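Local coordinates for protein yojF (Bacillus subtilis, PDB 1NJH), which is of unknown function and belongs to the DUF1806 family, folding as an antiparallel beta-sheet protein with a single short helix, at residues K5-E10 with G66-G71. Sequence-based numbering, arbitrary orientation.
Sequences KAIIKE and GPYRVG. With IPA (isopropyl alcohol), chain B.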
ATOM      1  N   LYS A   5      21.091   6.145   2.535  1.00 49.47           N
ATOM      2  CA  LYS A   5      21.860   7.242   1.974  1.00 46.12           C
ATOM      3  C   LYS A   5      20.992   8.004   0.977  1.00 42.10           C
ATOM      4  O   LYS A   5      20.058   7.442   0.406  1.00 38.42           O
ATOM      5  CB  LYS A   5      23.102   6.690   1.271  1.00 50.24           C
ATOM      6  CG  LYS A   5      23.965   7.741   0.599  1.00 57.02           C
ATOM      7  CD  LYS A   5      25.191   7.114  -0.056  1.00 61.39           C
ATOM      8  CE  LYS A   5      26.090   8.177  -0.674  1.00 63.83           C
ATOM      9  NZ  LYS A   5      27.342   7.598  -1.241  1.00 65.37           N
ATOM     10  N   ALA A   6      21.299   9.282   0.776  1.00 36.22           N
ATOM     11  CA  ALA A   6      20.552  10.104  -0.162  1.00 33.22           C
ATOM     12  C   ALA A   6      20.455   9.391  -1.502  1.00 32.92           C
ATOM     13  O   ALA A   6      21.437   8.830  -2.005  1.00 31.84           O
ATOM     14  CB  ALA A   6      21.229  11.452  -0.335  1.00 35.22           C
ATOM     15  N   ILE A   7      19.264   9.420  -2.085  1.00 30.94           N
ATOM     16  CA  ILE A   7      19.023   8.755  -3.360  1.00 30.85           C
ATOM     17  C   ILE A   7      19.849   9.218  -4.559  1.00 30.87           C
ATOM     18  O   ILE A   7      19.950  10.411  -4.848  1.00 32.42           O
ATOM     19  CB  ILE A   7      17.517   8.848  -3.744  1.00 29.28           C
ATOM     20  CG1 ILE A   7      16.724   7.851  -2.898  1.00 27.19           C
ATOM     21  CG2 ILE A   7      17.320   8.594  -5.249  1.00 28.66           C
ATOM     22  CD1 ILE A   7      15.225   7.919  -3.126  1.00 24.84           C
ATOM     23  N   ILE A   8      20.445   8.245  -5.239  1.00 31.77           N
ATOM     24  CA  ILE A   8      21.208   8.492  -6.457  1.00 33.17           C
ATOM     25  C   ILE A   8      20.279   7.888  -7.503  1.00 29.95           C
ATOM     26  O   ILE A   8      20.220   6.666  -7.673  1.00 27.48           O
ATOM     27  CB  ILE A   8      22.559   7.748  -6.470  1.00 33.97           C
ATOM     28  CG1 ILE A   8      23.451   8.270  -5.346  1.00 36.52           C
ATOM     29  CG2 ILE A   8      23.248   7.955  -7.815  1.00 32.60           C
ATOM     30  CD1 ILE A   8      24.744   7.503  -5.187  1.00 37.20           C
ATOM     31  N   LYS A   9      19.531   8.757  -8.167  1.00 31.70           N
ATOM     32  CA  LYS A   9      18.551   8.363  -9.161  1.00 33.73           C
ATOM     33  C   LYS A   9      18.941   7.226 -10.092  1.00 34.92           C
ATOM     34  O   LYS A   9      18.207   6.243 -10.219  1.00 34.98           O
ATOM     35  CB  LYS A   9      18.158   9.583  -9.976  1.00 34.05           C
ATOM     36  CG  LYS A   9      16.791   9.479 -10.601  1.00 34.93           C
ATOM     37  CD  LYS A   9      16.462  10.760 -11.324  1.00 35.38           C
ATOM     38  CE  LYS A   9      15.113  10.688 -11.994  1.00 37.35           C
ATOM     39  NZ  LYS A   9      14.818  11.970 -12.682  1.00 39.22           N
ATOM     40  N   GLU A  10      20.092   7.346 -10.747  1.00 32.13           N
ATOM     41  CA  GLU A  10      20.528   6.309 -11.674  1.00 34.15           C
ATOM     42  C   GLU A  10      20.801   4.948 -11.044  1.00 31.43           C
ATOM     43  O   GLU A  10      20.575   3.912 -11.690  1.00 29.52           O
ATOM     44  CB  GLU A  10      21.767   6.782 -12.444  1.00 39.77           C
ATOM     45  CG  GLU A  10      21.467   7.663 -13.656  1.00 49.15           C
ATOM     46  CD  GLU A  10      20.737   8.948 -13.304  1.00 55.34           C
ATOM     47  OE1 GLU A  10      19.585   8.875 -12.828  1.00 62.07           O
ATOM     48  OE2 GLU A  10      21.315  10.037 -13.506  1.00 59.14           O
ATOM     49  N   GLY A  66      14.156  15.054  -6.410  1.00 35.54           N
ATOM     50  CA  GLY A  66      14.311  15.102  -4.965  1.00 32.74           C
ATOM     51  C   GLY A  66      13.275  15.972  -4.278  1.00 31.90           C
ATOM     52  O   GLY A  66      13.291  17.192  -4.440  1.00 34.12           O
ATOM     53  N   PRO A  67      12.331  15.379  -3.528  1.00 29.22           N
ATOM     54  CA  PRO A  67      12.202  13.932  -3.313  1.00 27.12           C
ATOM     55  C   PRO A  67      11.884  13.211  -4.618  1.00 25.63           C
ATOM     56  O   PRO A  67      11.686  13.842  -5.647  1.00 26.40           O
ATOM     57  CB  PRO A  67      11.059  13.835  -2.303  1.00 24.89           C
ATOM     58  CG  PRO A  67      11.183  15.128  -1.535  1.00 28.61           C
ATOM     59  CD  PRO A  67      11.399  16.115  -2.660  1.00 26.50           C
ATOM     60  N   TYR A  68      11.810  11.886  -4.560  1.00 24.60           N
ATOM     61  CA  TYR A  68      11.547  11.087  -5.751  1.00 22.32           C
ATOM     62  C   TYR A  68      10.278  10.260  -5.666  1.00 21.67           C
ATOM     63  O   TYR A  68       9.692  10.103  -4.599  1.00 21.53           O
ATOM     64  CB  TYR A  68      12.729  10.159  -6.002  1.00 22.36           C
ATOM     65  CG  TYR A  68      14.036  10.899  -6.148  1.00 28.14           C
ATOM     66  CD1 TYR A  68      14.468  11.347  -7.394  1.00 31.38           C
ATOM     67  CD2 TYR A  68      14.825  11.184  -5.029  1.00 31.63           C
ATOM     68  CE1 TYR A  68      15.655  12.059  -7.530  1.00 33.35           C
ATOM     69  CE2 TYR A  68      16.017  11.900  -5.151  1.00 31.44           C
ATOM     70  CZ  TYR A  68      16.424  12.333  -6.405  1.00 34.76           C
ATOM     71  OH  TYR A  68      17.598  13.042  -6.542  1.00 36.36           O
ATOM     72  N   ARG A  69       9.839   9.761  -6.812  1.00 21.03           N
ATOM     73  CA  ARG A  69       8.648   8.931  -6.861  1.00 21.13           C
ATOM     74  C   ARG A  69       8.948   7.707  -7.697  1.00 21.89           C
ATOM     75  O   ARG A  69       9.574   7.787  -8.751  1.00 19.62           O
ATOM     76  CB  ARG A  69       7.448   9.712  -7.415  1.00 23.84           C
ATOM     77  CG  ARG A  69       7.644  10.411  -8.735  1.00 26.67           C
ATOM     78  CD  ARG A  69       6.509  11.403  -8.962  1.00 33.51           C
ATOM     79  NE  ARG A  69       6.483  11.898 -10.332  1.00 37.20           N
ATOM     80  CZ  ARG A  69       7.323  12.805 -10.821  1.00 40.96           C
ATOM     81  NH1 ARG A  69       8.263  13.333 -10.047  1.00 38.52           N
ATOM     82  NH2 ARG A  69       7.234  13.167 -12.093  1.00 39.24           N
ATOM     83  N   VAL A  70       8.511   6.556  -7.212  1.00 17.28           N
ATOM     84  CA  VAL A  70       8.765   5.317  -7.913  1.00 16.40           C
ATOM     85  C   VAL A  70       7.444   4.689  -8.325  1.00 14.89           C
ATOM     86  O   VAL A  70       6.519   4.635  -7.533  1.00 16.65           O
ATOM     87  CB  VAL A  70       9.543   4.314  -6.996  1.00 15.71           C
ATOM     88  CG1 VAL A  70       9.576   2.948  -7.637  1.00 19.92           C
ATOM     89  CG2 VAL A  70      10.976   4.813  -6.766  1.00 15.70           C
ATOM     90  N   GLY A  71       7.385   4.244  -9.578  1.00 12.68           N
ATOM     91  CA  GLY A  71       6.217   3.577 -10.124  1.00 15.47           C
ATOM     92  C   GLY A  71       6.632   2.230 -10.688  1.00 16.96           C
ATOM     93  O   GLY A  71       7.633   2.107 -11.417  1.00 16.42           O
TER
HETATM   94  C1  IPA B 117      10.750  12.473 -15.095  1.00 56.50           C
HETATM   95  C2  IPA B 117      12.144  12.717 -14.872  1.00 57.10           C
HETATM   96  C3  IPA B 117      12.354  13.642 -13.730  1.00 57.31           C
HETATM   97  O2  IPA B 117      12.761  11.444 -14.659  1.00 57.41           O
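Ile-7 lays its CG2 methyl over one face of the Tyr-68 ring in a CH-pi contact, 3.8 Å from the ring centroid and 24° off the normal. The methyl sits toward the rim, with CE2 and CD2 of Tyr-68 both 3.6 Å from CG2 of Ile-7. A chi1 of -76° turns this methyl away from the backbone N of Ile-7 and onto the ring; CB lies near CE2 and CD2, and CD1 near CD2. The opposite face of that ring takes the backbone N of Gly-66, 3.5 Å above the plane and offset toward the rim, just ahead of the cis peptide to Pro-67. The contact sets the turn between strand 5-6 and helix 9-18, with Ile-8 at the N-cap, against the start of strand 68-74 in the antiparallel sheet; Ile-62 of strand 45-63 touches both Ile-7 and Tyr-68. Lys-9 passes the ring obliquely, its CD 4.1 Å from CE1 of Tyr-68. Replacing Tyr-68 by alanine is likely to open a gap between CG2 of Ile-7 and CD of Lys-9. Extended beyond CG, Lys-9 donates hydrogen bonds from NZ to Gly-64 O and, at 2.9 Å, to O2 of an isopropyl alcohol probably left by the crystallisation liquor.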